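PDB 6CUL: pyoverdine synthetase F from Pseudomonas aeruginosa PAO1, which is a single-chain alpha/beta protein built round a mixed central beta sheet and binds the ligand FGD. Local coordinates for residues G21-Y26 with Q30-S35; D51-V56 with E266-L271; R68-G71 with G77-Y80; S108-Y113 with P118-G123. All coordinates share one frame; numbering follows the deposited sequence.

In the fold
Contact 2 is the buried one of the four: a tyrosine beside strand 55-60 meets the end of helix 248-271 through one hydrogen bond and leucine carbon. Contact 1 lies at the surface, a small hairpin held by backbone bonds and aromatic packing; the same long helix serves it too, through Trp253. Contacts 3 and 4 are partly buried, have no hydrogen bond between their own segments, and rest instead on rings met by an amide, an imidazole or aliphatic carbon. They touch each other through the salt bridge Asp69 OD2 to Arg111 NH2 (2.5 Å), and each supplies residues to an FGD site of its own. Contacts 1 and 4 sit on opposite sides of the chain's centre.

Contact 1: G21-Y26 with Q30-S35; sequences GQYVPY and QRYMKS
Gly21 and Met33, a selenomethionine, meet through the backbone, where Gly21 N donates a hydrogen bond to Met33 O at 2.8 Å. Met33 N in turn gives its proton to Gln22 O at 2.6 Å, so both backbone polar groups of Met33 are used by the facing segment. Farther along, Val24 and Arg31 form a hydrogen-bonded pair: Val24 N donates to Arg31 O at 2.6 Å, and Arg31 N donates back to Val24 O. Each of these carbonyls also receives a CA-H contact, Tyr23 CA to Arg31 O at 3.3 Å and Gln30 CA to Val24 O at 3.1 Å. Together they make an antiparallel beta hairpin, strands 23-26 and 29-32, a two-stranded sheet separate from the central one. Tyr23 and Tyr32 share one of its faces. Tyr32 CG is anti to the backbone N (chi1 172°), which lays the ring past Gly21, and its edge points at the face of Tyr23 in a T-shaped stack with centroids 5.4 Å apart and planes at 71°. The Tyr32 hydroxyl is bonded to Glu38 OE1, and Tyr32 O is taken by Trp253 NE1 of helix 248-271. Arg31, on the other face, crosses Tyr26 at a slant, and Tyr26 CD2 lies over one face of the guanidinium, 3.4 Å from Arg31 NE, with the two planes 40° apart. Gln22 NE2 turns out of the hairpin to bond Tyr76 OH.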
loop_
_atom_site.group_PDB
_atom_site.type_symbol
_atom_site.label_atom_id
_atom_site.label_comp_id
_atom_site.label_asym_id
_atom_site.label_seq_id
_atom_site.Cartn_x
_atom_site.Cartn_y
_atom_site.Cartn_z
ATOM N N GLY A 21 8.751 -6.775 -5.823
ATOM C CA GLY A 21 10.106 -6.972 -6.315
ATOM C C GLY A 21 10.515 -8.345 -6.906
ATOM O O GLY A 21 11.628 -8.497 -7.299
ATOM N N GLN A 22 9.560 -9.244 -7.008
ATOM C CA GLN A 22 9.724 -10.572 -7.474
ATOM C C GLN A 22 9.049 -10.801 -8.805
ATOM O O GLN A 22 8.206 -10.085 -9.207
ATOM C CB GLN A 22 9.091 -11.499 -6.435
ATOM C CG GLN A 22 9.666 -11.458 -5.038
ATOM C CD GLN A 22 9.475 -12.751 -4.245
ATOM O OE1 GLN A 22 9.739 -13.824 -4.721
ATOM N NE2 GLN A 22 9.025 -12.626 -3.072
ATOM N N TYR A 23 9.447 -11.826 -9.484
ATOM C CA TYR A 23 8.819 -12.175 -10.721
ATOM C C TYR A 23 7.725 -13.142 -10.469
ATOM O O TYR A 23 7.863 -13.966 -9.650
ATOM C CB TYR A 23 9.776 -12.832 -11.678
ATOM C CG TYR A 23 10.500 -11.899 -12.572
ATOM C CD1 TYR A 23 9.906 -11.374 -13.703
ATOM C CD2 TYR A 23 11.761 -11.565 -12.284
ATOM C CE1 TYR A 23 10.577 -10.538 -14.492
ATOM C CE2 TYR A 23 12.424 -10.729 -13.058
ATOM C CZ TYR A 23 11.849 -10.227 -14.152
ATOM O OH TYR A 23 12.634 -9.419 -14.870
ATOM N N VAL A 24 6.633 -13.031 -11.154
ATOM C CA VAL A 24 5.590 -13.966 -10.911
ATOM C C VAL A 24 5.099 -14.542 -12.200
ATOM O O VAL A 24 5.130 -13.891 -13.191
ATOM C CB VAL A 24 4.411 -13.370 -10.155
ATOM C CG1 VAL A 24 4.798 -12.970 -8.758
ATOM C CG2 VAL A 24 3.794 -12.248 -10.950
ATOM N N PRO A 25 4.749 -15.801 -12.202
ATOM C CA PRO A 25 4.193 -16.382 -13.397
ATOM C C PRO A 25 2.809 -15.742 -13.684
ATOM O O PRO A 25 1.991 -15.644 -12.840
ATOM C CB PRO A 25 4.083 -17.841 -13.027
ATOM C CG PRO A 25 4.210 -17.911 -11.567
ATOM C CD PRO A 25 5.122 -16.815 -11.230
ATOM N N TYR A 26 2.611 -15.332 -14.924
ATOM C CA TYR A 26 1.445 -14.625 -15.405
ATOM C C TYR A 26 1.182 -15.067 -16.821
ATOM O O TYR A 26 2.115 -15.363 -17.507
ATOM C CB TYR A 26 1.803 -13.132 -15.404
ATOM C CG TYR A 26 0.781 -12.241 -15.984
ATOM C CD1 TYR A 26 -0.250 -11.756 -15.221
ATOM C CD2 TYR A 26 0.822 -11.898 -17.286
ATOM C CE1 TYR A 26 -1.211 -10.981 -15.758
ATOM C CE2 TYR A 26 -0.134 -11.127 -17.819
ATOM C CZ TYR A 26 -1.143 -10.681 -17.046
ATOM O OH TYR A 26 -2.047 -9.897 -17.590
ATOM N N GLN A 30 5.994 -15.053 -17.301
ATOM C CA GLN A 30 6.280 -14.325 -16.064
ATOM C C GLN A 30 6.194 -12.816 -16.118
ATOM O O GLN A 30 6.300 -12.260 -17.165
ATOM C CB GLN A 30 7.632 -14.753 -15.569
ATOM C CG GLN A 30 7.509 -15.800 -14.495
ATOM C CD GLN A 30 8.802 -16.058 -13.814
ATOM O OE1 GLN A 30 9.873 -16.021 -14.422
ATOM N NE2 GLN A 30 8.722 -16.273 -12.522
ATOM N N ARG A 31 5.976 -12.152 -14.981
ATOM C CA ARG A 31 5.842 -10.742 -15.016
ATOM C C ARG A 31 6.571 -10.311 -13.742
ATOM O O ARG A 31 6.512 -10.936 -12.740
ATOM C CB ARG A 31 4.368 -10.372 -14.900
ATOM C CG ARG A 31 3.759 -9.479 -15.952
ATOM C CD ARG A 31 3.724 -10.147 -17.291
ATOM N NE ARG A 31 2.974 -9.507 -18.348
ATOM C CZ ARG A 31 2.863 -10.033 -19.548
ATOM N NH1 ARG A 31 3.391 -11.185 -19.809
ATOM N NH2 ARG A 31 2.238 -9.425 -20.505
ATOM N N TYR A 32 7.222 -9.197 -13.780
ATOM C CA TYR A 32 7.886 -8.666 -12.618
ATOM C C TYR A 32 6.898 -7.925 -11.734
ATOM O O TYR A 32 6.292 -7.013 -12.159
ATOM C CB TYR A 32 9.023 -7.756 -13.055
ATOM C CG TYR A 32 9.678 -7.005 -11.954
ATOM C CD1 TYR A 32 10.649 -7.575 -11.162
ATOM C CD2 TYR A 32 9.328 -5.741 -11.714
ATOM C CE1 TYR A 32 11.226 -6.889 -10.173
ATOM C CE2 TYR A 32 9.900 -5.052 -10.731
ATOM C CZ TYR A 32 10.855 -5.625 -9.967
ATOM O OH TYR A 32 11.333 -4.841 -9.010
HETATM N N MSE A 33 6.753 -8.331 -10.489
HETATM C CA MSE A 33 5.788 -7.718 -9.583
HETATM C C MSE A 33 6.370 -6.485 -9.006
HETATM O O MSE A 33 6.976 -6.526 -7.974
HETATM C CB MSE A 33 5.422 -8.654 -8.453
HETATM C CG MSE A 33 4.293 -8.249 -7.538
HETATM SE SE MSE A 33 2.607 -7.837 -8.356
HETATM C CE MSE A 33 1.796 -9.541 -8.304
ATOM N N LYS A 34 6.233 -5.392 -9.719
ATOM C CA LYS A 34 6.789 -4.136 -9.341
ATOM C C LYS A 34 6.026 -3.600 -8.178
ATOM O O LYS A 34 4.868 -3.795 -8.112
ATOM C CB LYS A 34 6.684 -3.182 -10.513
ATOM C CG LYS A 34 7.372 -1.859 -10.380
ATOM C CD LYS A 34 6.902 -0.924 -11.437
ATOM C CE LYS A 34 7.636 -1.079 -12.751
ATOM N NZ LYS A 34 7.290 -0.134 -13.823
ATOM N N SER A 35 6.709 -2.969 -7.260
ATOM C CA SER A 35 6.084 -2.361 -6.151
ATOM C C SER A 35 5.439 -1.044 -6.452
ATOM O O SER A 35 5.655 -0.454 -7.443
ATOM C CB SER A 35 7.043 -2.191 -5.026
ATOM O OG SER A 35 7.913 -1.181 -5.238
#

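Contact 2: D51-V56 with E266-L271; sequences DAYELV and EGLALL
Tyr53 reaches across to Leu268 and Leu271, tying the chain just ahead of strand 55-60, a parallel strand of the central mixed sheet, to the last turns of helix 248-271. The fold is an alpha/beta one, and this buried contact brings together parts more than 200 residues apart in sequence. With CG anti to the carbonyl carbon (chi1 -65°), the tyrosine ring projects toward the helix and its far end does the touching. Leu268 comes at the CE2 side of the ring: Tyr53 CE2 lies 3.5 Å from Leu268 CB, the two side chains crossing at a slant. The backbone carbon C of Leu268 lies in the plane of the ring at its edge. One branch of the leucine, CD2, turns back toward the phenol and stands 4.1 Å from Tyr53 OH. Leu271, one helical turn on, offers its CB to the same oxygen at 3.8 Å. Around the pair, Leu6 of strand 6-9 touches both Tyr53 and Leu268, Leu40 of helix 36-46 packs on Leu268, and Phe234 of strand 233-241 meets Leu271. Within this mostly apolar setting the phenol finds a backbone acceptor: Tyr53 OH donates to Leu268 O at 3.0 Å, approaching from above the carbonyl plane, 37° out of it, with a C=O...donor angle of 118°.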
loop_
_atom_site.group_PDB
_atom_site.type_symbol
_atom_site.label_atom_id
_atom_site.label_comp_id
_atom_site.label_asym_id
_atom_site.label_seq_id
_atom_site.Cartn_x
_atom_site.Cartn_y
_atom_site.Cartn_z
ATOM N N ASP A 51 8.028 17.030 -10.936
ATOM C CA ASP A 51 8.069 18.458 -10.738
ATOM C C ASP A 51 7.269 18.938 -9.519
ATOM O O ASP A 51 7.552 19.974 -9.051
ATOM C CB ASP A 51 7.588 19.218 -11.977
ATOM C CG ASP A 51 8.473 19.069 -13.132
ATOM O OD1 ASP A 51 9.606 18.704 -12.943
ATOM O OD2 ASP A 51 8.070 19.313 -14.221
ATOM N N ALA A 52 6.256 18.218 -9.105
ATOM C CA ALA A 52 5.426 18.606 -7.990
ATOM C C ALA A 52 5.756 18.120 -6.599
ATOM O O ALA A 52 5.239 18.675 -5.686
ATOM C CB ALA A 52 3.980 18.223 -8.274
ATOM N N TYR A 53 6.554 17.082 -6.474
ATOM C CA TYR A 53 6.843 16.491 -5.197
ATOM C C TYR A 53 8.282 16.015 -4.992
ATOM O O TYR A 53 8.999 15.766 -5.893
ATOM C CB TYR A 53 5.955 15.276 -5.028
ATOM C CG TYR A 53 4.475 15.470 -4.951
ATOM C CD1 TYR A 53 3.912 15.972 -3.864
ATOM C CD2 TYR A 53 3.640 15.058 -5.961
ATOM C CE1 TYR A 53 2.577 16.120 -3.764
ATOM C CE2 TYR A 53 2.269 15.217 -5.865
ATOM C CZ TYR A 53 1.758 15.756 -4.758
ATOM O OH TYR A 53 0.459 15.930 -4.587
ATOM N N GLU A 54 8.694 15.914 -3.764
ATOM C CA GLU A 54 9.964 15.319 -3.496
ATOM C C GLU A 54 9.667 14.216 -2.523
ATOM O O GLU A 54 9.097 14.484 -1.504
ATOM C CB GLU A 54 10.936 16.283 -2.891
ATOM C CG GLU A 54 12.328 15.734 -2.980
ATOM C CD GLU A 54 13.284 16.468 -2.136
ATOM O OE1 GLU A 54 12.928 17.414 -1.561
ATOM O OE2 GLU A 54 14.379 16.096 -2.050
ATOM N N LEU A 55 10.045 12.984 -2.805
ATOM C CA LEU A 55 9.758 11.956 -1.859
ATOM C C LEU A 55 10.785 12.164 -0.716
ATOM O O LEU A 55 11.981 12.197 -0.928
ATOM C CB LEU A 55 9.867 10.610 -2.523
ATOM C CG LEU A 55 9.773 9.382 -1.629
ATOM C CD1 LEU A 55 8.409 9.175 -1.073
ATOM C CD2 LEU A 55 10.247 8.172 -2.376
ATOM N N VAL A 56 10.313 12.323 0.504
ATOM C CA VAL A 56 11.254 12.611 1.559
ATOM C C VAL A 56 11.615 11.463 2.461
ATOM O O VAL A 56 12.736 11.309 2.776
ATOM C CB VAL A 56 10.896 13.898 2.315
ATOM C CG1 VAL A 56 10.938 15.057 1.375
ATOM C CG2 VAL A 56 9.559 13.789 2.988
ATOM N N GLU A 266 -2.218 9.998 -10.955
ATOM C CA GLU A 266 -3.199 10.987 -11.269
ATOM C C GLU A 266 -3.729 11.633 -10.018
ATOM O O GLU A 266 -3.893 12.781 -10.037
ATOM C CB GLU A 266 -4.357 10.436 -12.050
ATOM C CG GLU A 266 -4.125 10.301 -13.529
ATOM C CD GLU A 266 -5.365 9.942 -14.283
ATOM O OE1 GLU A 266 -6.082 9.018 -13.922
ATOM O OE2 GLU A 266 -5.619 10.620 -15.247
ATOM N N GLY A 267 -3.939 10.870 -8.963
ATOM C CA GLY A 267 -4.369 11.424 -7.729
ATOM C C GLY A 267 -3.355 12.411 -7.153
ATOM O O GLY A 267 -3.751 13.408 -6.698
ATOM N N LEU A 268 -2.073 12.103 -7.151
ATOM C CA LEU A 268 -1.083 13.040 -6.687
ATOM C C LEU A 268 -1.066 14.315 -7.585
ATOM O O LEU A 268 -1.148 15.377 -7.099
ATOM C CB LEU A 268 0.310 12.393 -6.567
ATOM C CG LEU A 268 0.638 11.359 -5.472
ATOM C CD1 LEU A 268 1.987 10.696 -5.636
ATOM C CD2 LEU A 268 0.509 11.826 -4.049
ATOM N N ALA A 269 -1.109 14.128 -8.892
ATOM C CA ALA A 269 -1.083 15.225 -9.857
ATOM C C ALA A 269 -2.208 16.187 -9.625
ATOM O O ALA A 269 -2.000 17.350 -9.611
ATOM C CB ALA A 269 -1.153 14.688 -11.260
ATOM N N LEU A 270 -3.380 15.666 -9.473
ATOM C CA LEU A 270 -4.477 16.487 -9.110
ATOM C C LEU A 270 -4.302 17.066 -7.736
ATOM O O LEU A 270 -4.388 18.230 -7.588
ATOM C CB LEU A 270 -5.762 15.696 -9.203
ATOM C CG LEU A 270 -6.031 15.240 -10.608
ATOM C CD1 LEU A 270 -6.712 13.920 -10.568
ATOM C CD2 LEU A 270 -6.804 16.254 -11.400
ATOM N N LEU A 271 -3.903 16.248 -6.775
ATOM C CA LEU A 271 -3.723 16.665 -5.424
ATOM C C LEU A 271 -2.694 17.775 -5.239
ATOM O O LEU A 271 -2.718 18.380 -4.239
ATOM C CB LEU A 271 -3.358 15.492 -4.564
ATOM C CG LEU A 271 -3.399 15.699 -3.067
ATOM C CD1 LEU A 271 -4.797 16.038 -2.671
ATOM C CD2 LEU A 271 -2.933 14.525 -2.225
#

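Contact 3: R68-G71 with G77-Y80; sequences RDQG and GFAY. With FGD (N-(4-{[(2-amino-4-oxo-1,4-dihydroquinazolin-6-yl)methyl]amino}benzene-1-carbonyl)-D-glutamic acid), chain I.
Gln70 and Phe78 make the close part of this contact. The glutamine chain bends at chi2 (-73°), which brings its amide up to the edge of the Phe78 ring, and Gln70 OE1 settles there in the ring plane, 3.2 Å from Phe78 CD2 and the same distance from CE2. Amide and ring planes stand 80° apart. An oxygen against an aromatic C-H edge is electrostatically favourable, though no hydrogen bond joins the two segments. The other end of the amide is fixed elsewhere: Gln70 NE2 donates to Ala64 O, which would hold the group in this rotation. Asp69 adds looser packing, with its CB 4.2 Å from Phe78 CZ and its O 4.0 Å from Phe78 CE2; its carboxylate is engaged by Arg111 and by Asp63 N.

Away from the ring the two segments part. Ala79 and Tyr80 carry the loop out to the surface, where Tyr80 meets the ring of Trp86. Arg68 and Gly71 face the bound FGD instead: Arg68 N is 3.0 Å from FGD O08, Arg68 CB lies 3.4 Å from FGD C05, and Gly71 O is 3.4 Å from FGD N18. Gly71, having no side chain, lets the ligand lie close along the helix. Phe78 also rests on Asp62, Ala64 and Ile73, so the loop folds back on helix 67-72 and the segment before it, within the connection from strand 55-60 to its parallel neighbour 103-105, an outermost strand of the central sheet.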
loop_
_atom_site.group_PDB
_atom_site.type_symbol
_atom_site.label_atom_id
_atom_site.label_comp_id
_atom_site.label_asym_id
_atom_site.label_seq_id
_atom_site.Cartn_x
_atom_site.Cartn_y
_atom_site.Cartn_z
ATOM N N ARG A 68 7.160 -13.192 14.119
ATOM C CA ARG A 68 6.198 -13.221 13.036
ATOM C C ARG A 68 6.535 -12.149 11.971
ATOM O O ARG A 68 6.370 -12.368 10.850
ATOM C CB ARG A 68 4.762 -13.127 13.518
ATOM C CG ARG A 68 4.313 -11.770 13.989
ATOM C CD ARG A 68 2.966 -11.785 14.585
ATOM N NE ARG A 68 2.612 -10.503 15.028
ATOM C CZ ARG A 68 2.724 -10.074 16.249
ATOM N NH1 ARG A 68 3.179 -10.814 17.200
ATOM N NH2 ARG A 68 2.334 -8.892 16.497
ATOM N N ASP A 69 6.965 -10.996 12.395
ATOM C CA ASP A 69 7.463 -10.017 11.473
ATOM C C ASP A 69 8.732 -10.583 10.777
ATOM O O ASP A 69 8.978 -10.258 9.698
ATOM C CB ASP A 69 7.734 -8.639 12.129
ATOM C CG ASP A 69 6.537 -7.741 12.120
ATOM O OD1 ASP A 69 5.534 -8.268 11.895
ATOM O OD2 ASP A 69 6.602 -6.563 12.363
ATOM N N GLN A 70 9.528 -11.344 11.453
ATOM C CA GLN A 70 10.684 -11.915 10.815
ATOM C C GLN A 70 10.394 -12.959 9.698
ATOM O O GLN A 70 10.939 -12.897 8.661
ATOM C CB GLN A 70 11.647 -12.491 11.875
ATOM C CG GLN A 70 12.459 -11.486 12.631
ATOM C CD GLN A 70 13.557 -10.873 11.817
ATOM O OE1 GLN A 70 13.600 -11.013 10.633
ATOM N NE2 GLN A 70 14.444 -10.192 12.459
ATOM N N GLY A 71 9.488 -13.860 10.008
ATOM C CA GLY A 71 9.050 -14.902 9.143
ATOM C C GLY A 71 8.427 -14.408 7.907
ATOM O O GLY A 71 8.702 -14.931 6.888
ATOM N N GLY A 77 14.141 -10.109 4.176
ATOM C CA GLY A 77 14.987 -9.728 5.228
ATOM C C GLY A 77 14.752 -8.285 5.556
ATOM O O GLY A 77 14.383 -7.546 4.757
ATOM N N PHE A 78 15.001 -7.889 6.771
ATOM C CA PHE A 78 14.769 -6.545 7.194
ATOM C C PHE A 78 15.564 -5.477 6.466
ATOM O O PHE A 78 15.044 -4.444 6.262
ATOM C CB PHE A 78 14.962 -6.443 8.676
ATOM C CG PHE A 78 13.728 -6.665 9.436
ATOM C CD1 PHE A 78 12.882 -5.662 9.632
ATOM C CD2 PHE A 78 13.415 -7.897 9.915
ATOM C CE1 PHE A 78 11.738 -5.861 10.325
ATOM C CE2 PHE A 78 12.253 -8.105 10.601
ATOM C CZ PHE A 78 11.435 -7.077 10.819
ATOM N N ALA A 79 16.801 -5.761 6.049
ATOM C CA ALA A 79 17.624 -4.837 5.259
ATOM C C ALA A 79 18.195 -5.573 4.055
ATOM O O ALA A 79 18.182 -6.755 4.047
ATOM C CB ALA A 79 18.698 -4.222 6.081
ATOM N N TYR A 80 18.683 -4.896 3.032
ATOM C CA TYR A 80 19.127 -5.635 1.855
ATOM C C TYR A 80 20.356 -6.510 2.060
ATOM O O TYR A 80 21.359 -6.034 2.523
ATOM C CB TYR A 80 19.410 -4.697 0.713
ATOM C CG TYR A 80 19.860 -5.377 -0.536
ATOM C CD1 TYR A 80 19.092 -6.345 -1.149
ATOM C CD2 TYR A 80 21.060 -5.048 -1.136
ATOM C CE1 TYR A 80 19.490 -6.935 -2.341
ATOM C CE2 TYR A 80 21.472 -5.659 -2.304
ATOM C CZ TYR A 80 20.690 -6.592 -2.897
ATOM O OH TYR A 80 21.098 -7.151 -4.034
HETATM C C13 FGD I . 3.123 -15.790 9.273
HETATM C C15 FGD I . 5.142 -16.566 10.316
HETATM C C17 FGD I . 5.023 -16.371 7.924
HETATM C C20 FGD I . 5.707 -16.650 4.174
HETATM C C21 FGD I . 5.212 -17.389 3.101
HETATM C C22 FGD I . 6.016 -17.595 1.953
HETATM C C24 FGD I . 7.791 -16.312 2.989
HETATM C C02 FGD I . 2.526 -17.681 14.661
HETATM C C04 FGD I . 3.224 -16.371 14.288
HETATM C C05 FGD I . 4.281 -15.974 15.318
HETATM C C06 FGD I . 5.262 -17.112 15.611
HETATM C C07 FGD I . 6.381 -17.193 14.577
HETATM C C11 FGD I . 3.182 -15.971 11.797
HETATM C C12 FGD I . 3.837 -16.114 10.419
HETATM C C14 FGD I . 3.718 -15.919 8.025
HETATM C C16 FGD I . 5.737 -16.695 9.070
HETATM C C19 FGD I . 4.837 -16.427 5.416
HETATM C C23 FGD I . 7.289 -17.064 1.898
HETATM C C25 FGD I . 7.000 -16.109 4.118
HETATM C C27 FGD I . 7.624 -18.062 -0.443
HETATM C C30 FGD I . 5.475 -18.408 0.774
HETATM N N10 FGD I . 3.847 -16.506 12.977
HETATM N N18 FGD I . 5.646 -16.507 6.617
HETATM N N26 FGD I . 8.136 -17.280 0.688
HETATM N N28 FGD I . 8.359 -18.121 -1.691
HETATM N N29 FGD I . 6.289 -18.615 -0.384
HETATM O O01 FGD I . 1.309 -17.675 14.990
HETATM O O03 FGD I . 3.168 -18.766 14.640
HETATM O O08 FGD I . 7.088 -16.180 14.333
HETATM O O09 FGD I . 6.596 -18.273 13.967
HETATM O O31 FGD I . 4.383 -18.865 0.819
HETATM O O32 FGD I . 2.136 -15.427 11.902
#

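Contact 4: S108-Y113 with P118-G123; sequences STYRRY and PEHVAG
Tyr110 and His120 are brought together by their first torsions. Tyr110 has CG between the backbone N and the carbonyl carbon (chi1 76°), while in His120 CG is swung anti to the backbone N (chi1 -174°), which carries the imidazole from the helix back over the 108-113 segment. The edge of Tyr110 then points into the face of His120, an edge-to-face stack with centroids 4.7 Å apart and planes at 70°. Tyr110 CE1 comes within 3.3 Å of His120 NE2. Two carbonyls approach the carbon between CG and NE2 of the imidazole: His120 CD2 lies 3.0 Å from Tyr110 O and 3.3 Å from Tyr113 O. Gly123 passes close by the base of the Tyr110 side chain, its CA 3.5 Å from Tyr110 CB, a closeness allowed by the lack of a side chain there.

The loop after strand 103-105 thus makes a short 3-10 turn at 109-111 and folds against the first turns of helix 118-136, near whose start Thr117 OG1 accepts from His120 N. Thr109, Tyr110, Arg112 and Tyr113 of this loop line another FGD site, distinct from the one beside helix 67-72. At the exposed side, Glu119 CB sits over the centre of the Tyr113 ring in a CH-pi contact, 3.5 Å from the centroid, and CG continues past CE1 and CZ. Arg111 turns the other way: its NE bonds Ser108 OG at 3.0 Å, NH2 makes a salt bridge to Asp69 OD2 of helix 67-72, and NH1 reaches a citric acid molecule, probably from the crystallisation liquor. Ser108 OG bonds Asp61 OD2 as well.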
loop_
_atom_site.group_PDB
_atom_site.type_symbol
_atom_site.label_atom_id
_atom_site.label_comp_id
_atom_site.label_asym_id
_atom_site.label_seq_id
_atom_site.Cartn_x
_atom_site.Cartn_y
_atom_site.Cartn_z
ATOM N N SER A 108 6.084 -0.425 15.019
ATOM C CA SER A 108 4.915 -0.682 15.806
ATOM C C SER A 108 5.141 -1.878 16.671
ATOM O O SER A 108 4.491 -2.868 16.564
ATOM C CB SER A 108 3.669 -0.943 14.966
ATOM O OG SER A 108 3.823 -1.851 13.952
ATOM N N THR A 109 6.097 -1.672 17.560
ATOM C CA THR A 109 6.558 -2.563 18.611
ATOM C C THR A 109 5.480 -2.956 19.614
ATOM O O THR A 109 5.422 -4.050 20.020
ATOM C CB THR A 109 7.646 -1.898 19.344
ATOM O OG1 THR A 109 7.250 -0.571 19.660
ATOM C CG2 THR A 109 8.774 -1.887 18.494
ATOM N N TYR A 110 4.514 -2.091 19.793
ATOM C CA TYR A 110 3.396 -2.286 20.622
ATOM C C TYR A 110 2.709 -3.553 20.265
ATOM O O TYR A 110 2.057 -4.064 21.087
ATOM C CB TYR A 110 2.418 -1.111 20.475
ATOM C CG TYR A 110 1.567 -1.075 19.217
ATOM C CD1 TYR A 110 0.436 -1.832 19.128
ATOM C CD2 TYR A 110 1.876 -0.260 18.160
ATOM C CE1 TYR A 110 -0.343 -1.810 18.041
ATOM C CE2 TYR A 110 1.097 -0.218 17.042
ATOM C CZ TYR A 110 -0.022 -1.007 16.991
ATOM O OH TYR A 110 -0.817 -1.054 15.909
ATOM N N ARG A 111 2.865 -4.044 19.072
ATOM C CA ARG A 111 2.308 -5.303 18.682
ATOM C C ARG A 111 2.879 -6.516 19.465
ATOM O O ARG A 111 2.255 -7.495 19.487
ATOM C CB ARG A 111 2.388 -5.487 17.181
ATOM C CG ARG A 111 1.428 -4.679 16.359
ATOM C CD ARG A 111 1.607 -4.920 14.907
ATOM N NE ARG A 111 2.946 -4.671 14.452
ATOM C CZ ARG A 111 3.727 -5.505 13.822
ATOM N NH1 ARG A 111 3.346 -6.670 13.530
ATOM N NH2 ARG A 111 4.893 -5.117 13.465
ATOM N N ARG A 112 4.015 -6.380 20.118
ATOM C CA ARG A 112 4.602 -7.418 20.934
ATOM C C ARG A 112 3.662 -7.765 22.058
ATOM O O ARG A 112 3.524 -8.860 22.369
ATOM C CB ARG A 112 5.931 -6.952 21.509
ATOM C CG ARG A 112 7.026 -6.641 20.519
ATOM C CD ARG A 112 8.209 -5.919 21.109
ATOM N NE ARG A 112 9.031 -5.224 20.153
ATOM C CZ ARG A 112 10.288 -4.885 20.337
ATOM N NH1 ARG A 112 10.904 -5.187 21.409
ATOM N NH2 ARG A 112 10.917 -4.257 19.428
ATOM N N TYR A 113 3.046 -6.794 22.662
ATOM C CA TYR A 113 2.064 -7.022 23.672
ATOM C C TYR A 113 0.773 -7.514 23.037
ATOM O O TYR A 113 0.516 -7.210 21.944
ATOM C CB TYR A 113 1.742 -5.716 24.367
ATOM C CG TYR A 113 2.813 -5.178 25.240
ATOM C CD1 TYR A 113 3.011 -5.679 26.480
ATOM C CD2 TYR A 113 3.614 -4.137 24.831
ATOM C CE1 TYR A 113 3.997 -5.185 27.293
ATOM C CE2 TYR A 113 4.598 -3.637 25.644
ATOM C CZ TYR A 113 4.792 -4.168 26.885
ATOM O OH TYR A 113 5.750 -3.698 27.709
ATOM N N PRO A 118 -3.623 -2.823 27.958
ATOM C CA PRO A 118 -3.289 -1.449 28.149
ATOM C C PRO A 118 -1.972 -1.132 27.539
ATOM O O PRO A 118 -1.907 -0.102 26.948
ATOM C CB PRO A 118 -3.236 -1.317 29.632
ATOM C CG PRO A 118 -3.869 -2.467 30.166
ATOM C CD PRO A 118 -3.642 -3.525 29.215
ATOM N N GLU A 119 -0.966 -1.966 27.686
ATOM C CA GLU A 119 0.303 -1.710 27.046
ATOM C C GLU A 119 0.237 -1.703 25.501
ATOM O O GLU A 119 0.915 -0.933 24.893
ATOM C CB GLU A 119 1.391 -2.614 27.553
ATOM C CG GLU A 119 1.733 -2.307 28.943
ATOM C CD GLU A 119 0.931 -3.086 29.918
ATOM O OE1 GLU A 119 0.179 -3.913 29.512
ATOM O OE2 GLU A 119 1.084 -2.855 31.102
ATOM N N HIS A 120 -0.545 -2.569 24.916
ATOM C CA HIS A 120 -0.708 -2.577 23.509
ATOM C C HIS A 120 -1.275 -1.261 23.028
ATOM O O HIS A 120 -0.784 -0.694 22.103
ATOM C CB HIS A 120 -1.607 -3.748 23.104
ATOM C CG HIS A 120 -1.738 -3.962 21.629
ATOM N ND1 HIS A 120 -2.815 -3.536 20.907
ATOM C CD2 HIS A 120 -0.910 -4.539 20.752
ATOM C CE1 HIS A 120 -2.660 -3.879 19.658
ATOM N NE2 HIS A 120 -1.505 -4.478 19.537
ATOM N N VAL A 121 -2.307 -0.802 23.665
ATOM C CA VAL A 121 -2.867 0.433 23.307
ATOM C C VAL A 121 -1.981 1.617 23.607
ATOM O O VAL A 121 -1.838 2.432 22.768
ATOM C CB VAL A 121 -4.223 0.568 23.898
ATOM C CG1 VAL A 121 -4.894 1.791 23.395
ATOM C CG2 VAL A 121 -4.997 -0.622 23.529
ATOM N N ALA A 122 -1.348 1.687 24.774
ATOM C CA ALA A 122 -0.477 2.795 25.049
ATOM C C ALA A 122 0.635 2.873 24.017
ATOM O O ALA A 122 1.013 3.934 23.661
ATOM C CB ALA A 122 0.103 2.705 26.395
ATOM N N GLY A 123 1.176 1.762 23.594
ATOM C CA GLY A 123 2.149 1.722 22.533
ATOM C C GLY A 123 1.635 2.148 21.178
ATOM O O GLY A 123 2.296 2.836 20.499
#